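Local coordinates for conserved hypothetical exported protein (Bacteroides fragilis, PDB 4JJA) that is of unproven function but belongs to the NamZ family and is probably an exported peptidoglycan beta-N-acetylmuramidase, at residues F17-N22 with F102-V107; I25-N30 with D42-N47; L114-Y119 with I233-G238; I121-L126 with E178-V183; P219-P222 with A226-L229. All coordinates share one frame; numbering follows the deposited sequence.

Interaction 1 of 5, residues F17-N22 with F102-V107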
# COMPACT_ATOMS: atom_id res chain seq x y z
N PHE A 17 -0.58 -26.03 -4.89
CA PHE A 17 -0.44 -26.69 -6.19
C PHE A 17 -1.67 -27.55 -6.51
O PHE A 17 -2.18 -27.49 -7.61
CB PHE A 17 0.87 -27.46 -6.30
CG PHE A 17 2.06 -26.64 -6.75
CD1 PHE A 17 2.08 -25.26 -6.68
CD2 PHE A 17 3.21 -27.28 -7.12
CE1 PHE A 17 3.17 -24.56 -7.08
CE2 PHE A 17 4.30 -26.57 -7.54
CZ PHE A 17 4.30 -25.23 -7.53
N PRO A 18 -2.24 -28.27 -5.55
CA PRO A 18 -3.45 -29.06 -5.89
C PRO A 18 -4.65 -28.21 -6.25
O PRO A 18 -5.53 -28.68 -7.01
CB PRO A 18 -3.70 -29.88 -4.64
CG PRO A 18 -2.27 -30.10 -4.11
CD PRO A 18 -1.64 -28.72 -4.29
N ILE A 19 -4.76 -27.02 -5.71
CA ILE A 19 -5.86 -26.11 -6.06
C ILE A 19 -5.76 -25.73 -7.53
O ILE A 19 -6.78 -25.57 -8.20
CB ILE A 19 -5.84 -24.80 -5.17
CG1 ILE A 19 -5.99 -25.14 -3.71
CG2 ILE A 19 -6.95 -23.88 -5.53
CD1 ILE A 19 -5.80 -23.99 -2.76
N LEU A 20 -4.54 -25.57 -8.04
CA LEU A 20 -4.32 -25.06 -9.36
C LEU A 20 -4.33 -26.14 -10.43
O LEU A 20 -4.47 -25.85 -11.60
CB LEU A 20 -2.96 -24.37 -9.41
CG LEU A 20 -2.83 -23.17 -8.45
CD1 LEU A 20 -1.39 -22.61 -8.61
CD2 LEU A 20 -3.89 -22.11 -8.69
N LYS A 21 -4.19 -27.39 -10.03
CA LYS A 21 -4.14 -28.49 -10.99
C LYS A 21 -5.34 -28.47 -11.92
O LYS A 21 -6.49 -28.38 -11.51
CB LYS A 21 -4.09 -29.85 -10.30
CG LYS A 21 -3.46 -30.94 -11.16
CD LYS A 21 -1.94 -31.01 -10.89
N ASN A 22 -5.02 -28.53 -13.19
CA ASN A 22 -5.99 -28.59 -14.30
C ASN A 22 -6.78 -27.35 -14.51
O ASN A 22 -7.73 -27.34 -15.29
CB ASN A 22 -6.93 -29.81 -14.16
CG ASN A 22 -6.19 -31.11 -14.25
OD1 ASN A 22 -5.21 -31.24 -15.01
ND2 ASN A 22 -6.64 -32.08 -13.46
N PHE A 102 -9.90 -17.63 -18.01
CA PHE A 102 -9.33 -18.32 -16.83
C PHE A 102 -10.38 -18.81 -15.87
O PHE A 102 -11.50 -18.33 -15.85
CB PHE A 102 -8.31 -17.43 -16.09
CG PHE A 102 -8.87 -16.19 -15.45
CD1 PHE A 102 -8.95 -15.01 -16.17
CD2 PHE A 102 -9.31 -16.19 -14.13
CE1 PHE A 102 -9.44 -13.83 -15.59
CE2 PHE A 102 -9.78 -15.02 -13.53
CZ PHE A 102 -9.86 -13.84 -14.26
N ASP A 103 -9.98 -19.77 -15.03
CA ASP A 103 -10.81 -20.35 -13.99
C ASP A 103 -10.51 -19.76 -12.60
O ASP A 103 -11.37 -19.64 -11.77
CB ASP A 103 -10.55 -21.89 -13.92
CG ASP A 103 -10.89 -22.62 -15.19
OD1 ASP A 103 -12.06 -22.48 -15.62
OD2 ASP A 103 -10.01 -23.30 -15.80
N ILE A 104 -9.25 -19.42 -12.36
CA ILE A 104 -8.80 -19.00 -11.05
C ILE A 104 -7.81 -17.87 -11.22
O ILE A 104 -6.99 -17.88 -12.11
CB ILE A 104 -8.21 -20.17 -10.24
CG1 ILE A 104 -7.91 -19.78 -8.79
CG2 ILE A 104 -7.02 -20.76 -10.93
CD1 ILE A 104 -7.89 -21.00 -7.84
N LEU A 105 -7.96 -16.82 -10.40
CA LEU A 105 -7.03 -15.71 -10.34
C LEU A 105 -6.22 -15.82 -9.06
O LEU A 105 -6.79 -15.92 -7.96
CB LEU A 105 -7.79 -14.42 -10.32
CG LEU A 105 -6.95 -13.16 -10.13
CD1 LEU A 105 -6.02 -12.92 -11.28
CD2 LEU A 105 -7.91 -11.95 -9.95
N ILE A 106 -4.89 -15.77 -9.20
CA ILE A 106 -3.97 -15.75 -8.03
C ILE A 106 -3.54 -14.33 -7.77
O ILE A 106 -3.04 -13.68 -8.66
CB ILE A 106 -2.73 -16.60 -8.28
CG1 ILE A 106 -3.11 -18.02 -8.64
CG2 ILE A 106 -1.88 -16.64 -7.03
CD1 ILE A 106 -1.95 -18.90 -9.02
N VAL A 107 -3.69 -13.87 -6.52
CA VAL A 107 -3.09 -12.64 -6.05
C VAL A 107 -1.79 -12.97 -5.31
O VAL A 107 -1.77 -13.76 -4.37
CB VAL A 107 -4.04 -11.90 -5.11
CG1 VAL A 107 -3.34 -10.69 -4.44
CG2 VAL A 107 -5.37 -11.53 -5.80
O HOH W 1 -9.81 -25.70 -16.36

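Interaction 2 of 5, residues I25-N30 with D42-N47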
# COMPACT_ATOMS: atom_id res chain seq x y z
N ILE A 25 -5.17 -20.43 -15.33
CA ILE A 25 -4.74 -19.57 -14.21
C ILE A 25 -4.39 -18.17 -14.72
O ILE A 25 -3.66 -18.00 -15.70
CB ILE A 25 -3.51 -20.18 -13.49
CG1 ILE A 25 -3.85 -21.57 -12.92
CG2 ILE A 25 -2.97 -19.23 -12.39
CD1 ILE A 25 -2.64 -22.42 -12.70
N ALA A 26 -4.92 -17.16 -14.07
CA ALA A 26 -4.44 -15.78 -14.21
C ALA A 26 -3.76 -15.38 -12.92
O ALA A 26 -4.11 -15.88 -11.88
CB ALA A 26 -5.58 -14.83 -14.48
N ILE A 27 -2.82 -14.46 -13.02
CA ILE A 27 -2.08 -13.95 -11.85
C ILE A 27 -2.17 -12.43 -11.80
O ILE A 27 -1.98 -11.77 -12.84
CB ILE A 27 -0.64 -14.35 -11.90
CG1 ILE A 27 -0.46 -15.86 -12.00
CG2 ILE A 27 0.12 -13.78 -10.72
CD1 ILE A 27 0.91 -16.26 -12.34
N PHE A 28 -2.42 -11.87 -10.61
CA PHE A 28 -2.31 -10.45 -10.31
C PHE A 28 -1.07 -10.29 -9.48
O PHE A 28 -1.00 -10.77 -8.34
CB PHE A 28 -3.53 -9.92 -9.58
CG PHE A 28 -3.39 -8.50 -9.08
CD1 PHE A 28 -3.24 -7.46 -9.96
CD2 PHE A 28 -3.44 -8.20 -7.73
CE1 PHE A 28 -3.13 -6.14 -9.49
CE2 PHE A 28 -3.32 -6.92 -7.26
CZ PHE A 28 -3.16 -5.90 -8.12
N SER A 29 -0.08 -9.62 -10.05
CA SER A 29 1.21 -9.48 -9.40
C SER A 29 2.02 -8.39 -10.08
O SER A 29 1.53 -7.70 -10.97
CB SER A 29 1.95 -10.83 -9.46
OG SER A 29 3.12 -10.87 -8.67
N ASN A 30 3.25 -8.25 -9.59
CA ASN A 30 4.24 -7.36 -10.19
C ASN A 30 5.61 -7.93 -9.88
O ASN A 30 5.74 -9.10 -9.51
CB ASN A 30 4.04 -5.89 -9.73
CG ASN A 30 4.34 -5.67 -8.28
OD1 ASN A 30 4.79 -6.59 -7.58
ND2 ASN A 30 4.11 -4.43 -7.81
N ASP A 42 6.82 -17.93 -13.38
CA ASP A 42 7.86 -18.87 -13.86
C ASP A 42 7.78 -20.19 -13.12
O ASP A 42 7.87 -21.28 -13.72
CB ASP A 42 9.24 -18.27 -13.68
CG ASP A 42 9.41 -16.97 -14.47
OD1 ASP A 42 9.09 -16.89 -15.68
OD2 ASP A 42 9.75 -15.95 -13.83
N ILE A 43 7.57 -20.14 -11.82
CA ILE A 43 7.48 -21.34 -11.01
C ILE A 43 6.28 -22.18 -11.47
O ILE A 43 6.38 -23.42 -11.63
CB ILE A 43 7.34 -20.99 -9.55
CG1 ILE A 43 8.67 -20.37 -9.07
CG2 ILE A 43 6.99 -22.19 -8.69
CD1 ILE A 43 8.53 -19.56 -7.81
N LEU A 44 5.16 -21.52 -11.71
CA LEU A 44 3.98 -22.24 -12.12
C LEU A 44 4.15 -22.86 -13.50
O LEU A 44 3.83 -24.02 -13.70
CB LEU A 44 2.75 -21.35 -12.10
CG LEU A 44 2.33 -20.86 -10.72
CD1 LEU A 44 1.08 -19.97 -10.84
CD2 LEU A 44 2.06 -22.01 -9.77
N LEU A 45 4.71 -22.11 -14.44
CA LEU A 45 4.94 -22.69 -15.78
C LEU A 45 5.93 -23.84 -15.75
O LEU A 45 5.74 -24.86 -16.44
CB LEU A 45 5.39 -21.59 -16.75
CG LEU A 45 4.35 -20.53 -17.15
CD1 LEU A 45 5.01 -19.37 -17.90
CD2 LEU A 45 3.19 -21.16 -17.91
N GLU A 46 6.96 -23.73 -14.94
CA GLU A 46 7.97 -24.81 -14.80
C GLU A 46 7.39 -26.09 -14.19
O GLU A 46 7.92 -27.17 -14.40
CB GLU A 46 9.23 -24.34 -14.02
CG GLU A 46 9.25 -24.48 -12.49
CD GLU A 46 10.61 -24.06 -11.82
OE1 GLU A 46 11.66 -24.02 -12.50
OE2 GLU A 46 10.62 -23.78 -10.60
N ASN A 47 6.31 -25.96 -13.43
CA ASN A 47 5.57 -27.05 -12.83
C ASN A 47 4.35 -27.46 -13.68
O ASN A 47 3.49 -28.17 -13.17
CB ASN A 47 5.22 -26.72 -11.39
CG ASN A 47 6.41 -26.87 -10.48
OD1 ASN A 47 6.74 -27.98 -10.05
ND2 ASN A 47 7.09 -25.76 -10.21

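Interaction 3 of 5, residues L114-Y119 with I233-G238. With GOL (glycerol), chain F.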
# COMPACT_ATOMS: atom_id res chain seq x y z
N LEU A 114 -0.98 0.85 3.59
CA LEU A 114 -1.53 2.18 3.66
C LEU A 114 -2.76 2.30 2.78
O LEU A 114 -2.82 1.81 1.66
CB LEU A 114 -0.51 3.22 3.18
CG LEU A 114 0.44 3.73 4.24
CD1 LEU A 114 -0.31 4.47 5.36
CD2 LEU A 114 1.37 2.61 4.73
N ARG A 115 -3.72 3.05 3.28
CA ARG A 115 -4.96 3.30 2.51
C ARG A 115 -4.72 4.00 1.17
O ARG A 115 -5.46 3.80 0.24
CB ARG A 115 -5.92 4.09 3.37
CG ARG A 115 -7.31 4.23 2.82
CD ARG A 115 -8.21 4.99 3.75
NE ARG A 115 -7.81 6.37 3.88
CZ ARG A 115 -7.94 7.11 4.98
NH1 ARG A 115 -8.43 6.59 6.11
NH2 ARG A 115 -7.52 8.39 4.97
N PHE A 116 -3.67 4.80 1.08
CA PHE A 116 -3.34 5.55 -0.11
C PHE A 116 -2.28 4.89 -0.97
O PHE A 116 -1.85 5.47 -1.97
CB PHE A 116 -3.04 7.02 0.19
CG PHE A 116 -2.20 7.29 1.40
CD1 PHE A 116 -0.87 6.87 1.45
CD2 PHE A 116 -2.71 7.99 2.47
CE1 PHE A 116 -0.06 7.14 2.56
CE2 PHE A 116 -1.91 8.26 3.58
CZ PHE A 116 -0.60 7.82 3.63
N TYR A 117 -1.93 3.62 -0.66
CA TYR A 117 -1.10 2.77 -1.52
C TYR A 117 -2.08 1.77 -2.12
O TYR A 117 -2.65 0.97 -1.39
CB TYR A 117 -0.03 2.10 -0.70
CG TYR A 117 1.06 1.46 -1.55
CD1 TYR A 117 2.17 2.18 -1.91
CD2 TYR A 117 1.02 0.12 -1.91
CE1 TYR A 117 3.19 1.65 -2.63
CE2 TYR A 117 2.04 -0.46 -2.65
CZ TYR A 117 3.13 0.33 -3.01
OH TYR A 117 4.13 -0.29 -3.73
N THR A 118 -2.19 1.81 -3.46
CA THR A 118 -3.42 1.45 -4.20
C THR A 118 -3.62 0.06 -4.71
O THR A 118 -4.62 -0.22 -5.37
CB THR A 118 -3.64 2.37 -5.45
OG1 THR A 118 -2.60 2.18 -6.42
CG2 THR A 118 -3.68 3.82 -5.02
N TYR A 119 -2.70 -0.85 -4.42
CA TYR A 119 -2.87 -2.22 -4.93
C TYR A 119 -4.17 -2.87 -4.44
O TYR A 119 -4.78 -3.60 -5.18
CB TYR A 119 -1.72 -3.14 -4.54
CG TYR A 119 -0.38 -2.80 -5.10
CD1 TYR A 119 -0.24 -1.97 -6.21
CD2 TYR A 119 0.77 -3.33 -4.52
CE1 TYR A 119 1.05 -1.67 -6.73
CE2 TYR A 119 2.01 -3.04 -5.03
CZ TYR A 119 2.13 -2.20 -6.11
OH TYR A 119 3.39 -1.90 -6.64
N ILE A 233 4.87 10.71 6.38
CA ILE A 233 5.50 11.60 5.40
C ILE A 233 4.71 11.71 4.10
O ILE A 233 4.72 12.75 3.49
CB ILE A 233 6.99 11.17 5.17
CG1 ILE A 233 7.75 11.36 6.47
CG2 ILE A 233 7.67 11.94 4.03
CD1 ILE A 233 7.92 12.80 6.92
N CYS A 234 3.98 10.68 3.70
CA CYS A 234 3.19 10.76 2.48
C CYS A 234 2.08 11.80 2.59
O CYS A 234 1.61 12.27 1.58
CB CYS A 234 2.59 9.38 2.10
SG CYS A 234 2.08 9.26 0.38
N LEU A 235 1.71 12.20 3.81
CA LEU A 235 0.76 13.32 3.94
C LEU A 235 1.23 14.58 3.26
O LEU A 235 0.41 15.43 2.87
CB LEU A 235 0.42 13.53 5.41
CG LEU A 235 -0.18 12.29 6.11
CD1 LEU A 235 -0.45 12.64 7.59
CD2 LEU A 235 -1.43 11.78 5.43
N PHE A 236 2.54 14.74 3.12
CA PHE A 236 3.07 15.89 2.40
C PHE A 236 2.70 15.93 0.93
O PHE A 236 2.80 16.98 0.31
CB PHE A 236 4.59 16.03 2.55
CG PHE A 236 5.05 16.53 3.89
CD1 PHE A 236 4.68 17.77 4.35
CD2 PHE A 236 5.92 15.79 4.68
CE1 PHE A 236 5.18 18.28 5.52
CE2 PHE A 236 6.42 16.28 5.90
CZ PHE A 236 6.02 17.53 6.31
N GLU A 237 2.23 14.84 0.38
CA GLU A 237 1.74 14.87 -1.01
C GLU A 237 0.48 15.72 -1.11
O GLU A 237 0.08 16.06 -2.21
CB GLU A 237 1.52 13.47 -1.54
CG GLU A 237 2.89 12.76 -1.61
CD GLU A 237 3.17 11.75 -2.64
OE1 GLU A 237 2.25 11.11 -3.10
OE2 GLU A 237 4.39 11.56 -2.93
N GLY A 238 -0.17 16.04 -0.00
CA GLY A 238 -1.27 17.00 0.06
C GLY A 238 -0.84 18.41 0.32
O GLY A 238 -1.69 19.20 0.76
C1 GOL F . -0.35 9.31 -2.63
O1 GOL F . -0.25 10.69 -2.90
C2 GOL F . 0.27 8.56 -3.79
O2 GOL F . 1.68 8.75 -3.87
C3 GOL F . -0.09 7.09 -3.56
O3 GOL F . -1.08 6.69 -4.47

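Interaction 4 of 5, residues I121-L126 with E178-V183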
# COMPACT_ATOMS: atom_id res chain seq x y z
N ILE A 121 -6.97 -1.50 -4.15
CA ILE A 121 -8.09 -1.00 -4.98
C ILE A 121 -8.16 -1.81 -6.25
O ILE A 121 -9.23 -2.24 -6.64
CB ILE A 121 -8.00 0.50 -5.25
CG1 ILE A 121 -8.01 1.28 -3.92
CG2 ILE A 121 -9.11 0.94 -6.20
CD1 ILE A 121 -7.99 2.80 -4.06
N SER A 122 -7.01 -2.13 -6.82
CA SER A 122 -6.98 -3.04 -7.97
C SER A 122 -7.54 -4.41 -7.57
O SER A 122 -8.24 -5.05 -8.32
CB SER A 122 -5.56 -3.18 -8.53
OG SER A 122 -5.11 -1.96 -9.08
N MSE A 123 -7.18 -4.89 -6.38
CA MSE A 123 -7.63 -6.18 -5.93
C MSE A 123 -9.15 -6.17 -5.77
O MSE A 123 -9.80 -7.12 -6.17
CB MSE A 123 -6.99 -6.50 -4.58
CG MSE A 123 -7.41 -7.88 -4.03
SE MSE A 123 -6.63 -8.38 -2.39
CE MSE A 123 -7.63 -7.20 -1.28
N VAL A 124 -9.72 -5.10 -5.21
CA VAL A 124 -11.17 -4.99 -5.06
C VAL A 124 -11.87 -5.01 -6.42
O VAL A 124 -12.92 -5.66 -6.57
CB VAL A 124 -11.59 -3.76 -4.24
CG1 VAL A 124 -13.09 -3.52 -4.31
CG2 VAL A 124 -11.14 -3.95 -2.82
N ARG A 125 -11.29 -4.33 -7.41
CA ARG A 125 -11.79 -4.35 -8.80
C ARG A 125 -11.84 -5.79 -9.34
O ARG A 125 -12.81 -6.23 -9.96
CB ARG A 125 -10.86 -3.48 -9.68
CG ARG A 125 -11.37 -3.12 -11.08
CD ARG A 125 -12.03 -1.73 -11.05
NE ARG A 125 -11.04 -0.66 -11.15
CZ ARG A 125 -11.05 0.46 -10.43
NH1 ARG A 125 -12.01 0.67 -9.53
NH2 ARG A 125 -10.10 1.36 -10.61
N LEU A 126 -10.76 -6.53 -9.12
CA LEU A 126 -10.68 -7.89 -9.58
C LEU A 126 -11.63 -8.81 -8.81
O LEU A 126 -12.22 -9.72 -9.41
CB LEU A 126 -9.25 -8.36 -9.44
CG LEU A 126 -8.28 -7.74 -10.45
CD1 LEU A 126 -6.85 -8.03 -10.02
CD2 LEU A 126 -8.57 -8.30 -11.86
N GLU A 178 -6.33 -10.80 4.57
CA GLU A 178 -7.29 -10.37 5.60
C GLU A 178 -8.25 -9.34 5.06
O GLU A 178 -9.45 -9.40 5.31
CB GLU A 178 -6.52 -9.83 6.80
CG GLU A 178 -5.65 -10.87 7.56
CD GLU A 178 -4.81 -10.29 8.67
OE1 GLU A 178 -4.26 -9.17 8.48
OE2 GLU A 178 -4.71 -10.93 9.76
N LEU A 179 -7.72 -8.34 4.35
CA LEU A 179 -8.53 -7.30 3.80
C LEU A 179 -9.54 -7.85 2.81
O LEU A 179 -10.68 -7.41 2.80
CB LEU A 179 -7.64 -6.22 3.16
CG LEU A 179 -8.33 -4.98 2.68
CD1 LEU A 179 -9.13 -4.29 3.82
CD2 LEU A 179 -7.30 -3.99 2.13
N ALA A 180 -9.14 -8.82 1.99
CA ALA A 180 -10.07 -9.42 1.04
C ALA A 180 -11.23 -10.04 1.78
O ALA A 180 -12.41 -9.91 1.35
CB ALA A 180 -9.39 -10.45 0.18
N LEU A 181 -10.95 -10.77 2.85
CA LEU A 181 -12.01 -11.37 3.64
C LEU A 181 -12.97 -10.33 4.20
O LEU A 181 -14.20 -10.54 4.24
CB LEU A 181 -11.42 -12.26 4.75
CG LEU A 181 -10.58 -13.47 4.29
CD1 LEU A 181 -9.95 -14.22 5.46
CD2 LEU A 181 -11.40 -14.43 3.40
N MSE A 182 -12.42 -9.21 4.66
CA MSE A 182 -13.24 -8.11 5.17
C MSE A 182 -14.07 -7.47 4.09
O MSE A 182 -15.25 -7.16 4.32
CB MSE A 182 -12.38 -7.08 5.89
CG MSE A 182 -13.18 -5.98 6.52
SE MSE A 182 -12.00 -4.93 7.70
CE MSE A 182 -13.42 -4.19 8.84
N VAL A 183 -13.52 -7.26 2.90
CA VAL A 183 -14.29 -6.73 1.79
C VAL A 183 -15.51 -7.60 1.50
O VAL A 183 -16.60 -7.07 1.30
CB VAL A 183 -13.37 -6.63 0.54
CG1 VAL A 183 -14.16 -6.47 -0.74
CG2 VAL A 183 -12.34 -5.52 0.76

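Interaction 5 of 5, residues P219-P222 with A226-L229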
# COMPACT_ATOMS: atom_id res chain seq x y z
N PRO A 219 9.59 2.38 -6.56
CA PRO A 219 11.00 2.84 -6.63
C PRO A 219 11.40 3.77 -5.46
O PRO A 219 12.54 3.74 -4.99
CB PRO A 219 11.05 3.55 -7.97
CG PRO A 219 10.07 2.74 -8.82
CD PRO A 219 8.94 2.43 -7.88
N ASN A 220 10.48 4.64 -5.06
CA ASN A 220 10.75 5.63 -4.01
C ASN A 220 10.42 5.15 -2.60
O ASN A 220 10.41 5.94 -1.68
CB ASN A 220 10.11 7.01 -4.35
CG ASN A 220 10.84 7.66 -5.49
OD1 ASN A 220 11.97 8.08 -5.33
ND2 ASN A 220 10.24 7.65 -6.66
N LEU A 221 10.23 3.85 -2.44
CA LEU A 221 10.20 3.19 -1.12
C LEU A 221 11.36 2.20 -1.08
O LEU A 221 11.18 0.98 -1.10
CB LEU A 221 8.84 2.50 -0.87
CG LEU A 221 7.66 3.45 -0.72
CD1 LEU A 221 6.36 2.65 -0.63
CD2 LEU A 221 7.84 4.33 0.52
N PRO A 222 12.59 2.74 -1.04
CA PRO A 222 13.73 1.88 -1.33
C PRO A 222 14.15 1.06 -0.16
O PRO A 222 14.94 0.11 -0.38
CB PRO A 222 14.83 2.87 -1.70
CG PRO A 222 14.46 4.08 -0.93
CD PRO A 222 12.97 4.16 -1.05
N ALA A 226 11.95 4.23 4.86
CA ALA A 226 10.96 4.93 4.04
C ALA A 226 9.59 4.30 4.28
O ALA A 226 8.60 4.99 4.39
CB ALA A 226 11.35 4.81 2.57
N ILE A 227 9.51 2.97 4.33
CA ILE A 227 8.23 2.24 4.51
C ILE A 227 7.63 2.57 5.86
O ILE A 227 6.42 2.70 5.99
CB ILE A 227 8.43 0.74 4.25
CG1 ILE A 227 8.67 0.55 2.74
CG2 ILE A 227 7.21 -0.09 4.75
CD1 ILE A 227 9.12 -0.78 2.32
N TYR A 228 8.46 2.65 6.90
CA TYR A 228 7.94 2.98 8.20
C TYR A 228 7.53 4.43 8.37
O TYR A 228 6.61 4.74 9.12
CB TYR A 228 8.93 2.59 9.30
CG TYR A 228 9.22 1.10 9.40
CD1 TYR A 228 8.18 0.15 9.35
CD2 TYR A 228 10.48 0.63 9.64
CE1 TYR A 228 8.41 -1.20 9.49
CE2 TYR A 228 10.74 -0.73 9.79
CZ TYR A 228 9.73 -1.66 9.71
OH TYR A 228 9.99 -3.00 9.86
N LEU A 229 8.23 5.33 7.70
CA LEU A 229 7.89 6.76 7.70
C LEU A 229 6.75 7.15 6.77
O LEU A 229 6.11 8.16 6.97
CB LEU A 229 9.15 7.60 7.39
CG LEU A 229 10.15 7.74 8.54
CD1 LEU A 229 11.46 8.33 8.01
CD2 LEU A 229 9.56 8.59 9.64

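Interaction 1 of 5, residues F17-N22 with F102-V107
The contact between I19 and L20 of helix 13-20 and I104 and I106 of strand 104-107 is almost wholly apolar. The leucine straddles its target: L20 CD1 and CD2 each stand 3.8 Å from I106 CD1, so one terminal methyl is received between the two arms of the fork. L20 CD2 also reaches I104 CG2 at 4.1 Å. Beside this pair, I19 CG2 meets I104 CD1 at 3.8 Å. In all three pairs the side chains cross at about a right angle. I104 has CG1 anti to the backbone N (chi1 -172°), which sends CD1 to I19 and leaves CG2 for L20.

I104 and I106, two residues apart on a strand, share one sheet face, while L105 points the other way. In the parallel, Rossmann-like sheet strand 104-107 lies between strands 24-28 and 136-140; branched residues suit such strands and a leucine fork suits the helix laid on them. L138 of strand 136-140 also touches I19 and L20.

The polar link is indirect. One water donates to N22 O at 2.9 Å and, very closely, to D103 OD2 at 2.5 Å. D103 OD1 makes a salt bridge with R24, the residue that opens the neighbouring strand.

Interaction 2 of 5, residues I25-N30 with D42-N47
L44 projects from helix 40-46 toward strand 24-28 and overlaps I27, the two side chains meeting tip to tip with L44 CD1 4.0 Å from I27 CD1. The same methyl passes I25 CG2 at a looser 4.4 Å, so a single branch of the leucine spans two residues on one face of the strand. Its reach comes from an extended shape: CG is anti to the carbonyl carbon (chi1 -65°) and chi2 is close to 180°, which carries CD1 well clear of the helix backbone. The beta-branched isoleucines favour strand geometry and present their methyls on one face. F17, L20, V51 and I106 also touch L44, so its surroundings are apolar.

The helix ends at N47, whose side chain turns back on its last turn. N47 ND2 donates to I43 O at 2.8 Å in a nearly straight bond (167°), while N47 N approaches that oxygen from the opposite face of the carbonyl plane at 3.1 Å. The side chain thus adds a second donor to a carbonyl that already takes the helical N-H, a role that a short amide suits.

The chain runs from strand 24-28 through a small two-stranded hairpin and helix 40-46 to strand 50-56, parallel to the first and beside it. The leucine packs the helix of this beta-alpha-beta crossover, the building unit of Rossmann-like folds, against its first strand.

Interaction 3 of 5, residues L114-Y119 with I233-G238
F116 presents its ring obliquely to C234, neither squarely by the face nor by the edge. Ring atom CE1 lies 3.5 Å from C234 CB, and the sulfur adds a sulfur-aromatic contact, C234 SG being 4.4 Å from the F116 ring centroid and 40° off the ring normal. On another part of the rim F116 CE2 meets L235 CD2 at 4.0 Å, the two side chains crossing at about a right angle. The small cysteine lets the ring come close to its CB while its polarisable sulfur stays beside the ring.

A glycerol, probably from the crystallisation liquor, lies beside the sulfur. Its O1 and O2 both donate to E237 OE1, each at a short 2.5 Å; E237 OE2 makes a salt bridge with R245, which would fix the carboxylate. Such molecules often mark pockets, though no function can be inferred here.

Behind these groups stand two tight backbone turns. A type I beta turn, closed by Y117 N to L114 O at 3.1 Å, carries F116 at its third position, and a chi1 of 43° sets the ring between backbone N and carbonyl carbon. A 3-10 segment, with E237 N bonded to C234 O at 2.9 Å, presents C234, L235 and E237.

The turn lies just before helix 119-132 and the 3-10 segment just after helix 224-233. From helix 325-329, L328 touches F116 and V329 touches L235, and the backbone carbonyls of both accept from R115 NH2.

Interaction 4 of 5, residues I121-L126 with E178-V183
M123 and V124 meet A180 and V183 with no ring, amide or carboxylate between them: there is no flat side chain whose faces or edges could be matched, and the fit depends on methyl groups and one long flexible chain. M123, present as selenomethionine, does most of the reaching. CG is anti to the backbone N (chi1 -179°) and chi2 keeps the chain extended, carrying the selenium out from its helix; a bend at chi3 of 73° then turns the terminal methyl onto the other helix. There M123 CE rests 4.0 Å from A180 CB and 3.9 Å from A180 N, reaching the backbone itself. Alanine suits this position because its single methyl lets a long neighbour come so close.

The partners are helix 119-132, which follows strand 104-107 of the Rossmann-like sheet, and helix 176-185. The two helices lie side by side: S122 and L126 of the first are turned to F28 of the sheet, while M123 and V124 are turned to helix 176-185. The nearest backbones are at V124 and A180, whose CA atoms are 7.6 Å apart.

Alongside the methionine, V124 CG2 meets V183 CG2 at 4.1 Å, the two side chains crossing obliquely. In both valines CG2 is anti to the carbonyl carbon, and their short, branched side chains pack beside the small alanine. M127, one turn further along helix 119-132, continues the seam against A180 and V183.

Interaction 5 of 5, residues P219-P222 with A226-L229
L221 and P222 belong to the loop leading into helix 224-233, and they fold back against A226 and I227 in the opening turns of that same helix. L221 carries the larger share. Its CB lies 4.1 Å from I227 CG1, and its CD2 comes over A226, 4.1 Å from A226 CB and 4.0 Å from A226 O. The leucine is thus used at both its root and one of its branches, the root against one residue and the branch against the one before it. On the helix, I227 has CG1 anti to the carbonyl carbon (chi1 -70°), beside its backbone N, and this brings the branch round to the leucine.

The loop before the helix therefore folds back on its first turn through hydrophobic contacts between residues four to six places apart. A polar bond joins in from between the two segments: N223 OD1 bonds to A226 N, one of the backbone N-H groups that the first turn of a helix leaves without a helical partner. Proline is well tolerated just before a helix, and P222 offers a rigid apolar ring. Its CD packs 4.0 Å from A226 CB, so the alanine methyl touches both the proline ring and the leucine branch.

Outward from the loop, P250 touches P222. Further along the helix Y228 meets W298 in an edge-to-face pair, and I227 O accepts from N146 ND2. The L221 side chain also comes within about 4 Å of a bound glycerol, nearest atoms counted.

How the interactions relate
From the N terminus, helix 13-20 opens the loop that interaction 1 closes on strand 104-107. Nested within it, interaction 2 closes a much shorter loop between strand 24-28 and helix 40-46. The two contacts share one face of the sheet, where their strands are hydrogen-bonded neighbours. Interaction 3 then closes a second long loop, from the turn before helix 119-132 to the segment after helix 224-233, and interactions 4 and 5 lie inside it one after the other; no loops cross. Helix 119-132 of interaction 4 lies on the other sheet face, where L126 meets L105 and F28. Interaction 5 touches interaction 3 through Y117 and L221, near where the two family regions meet.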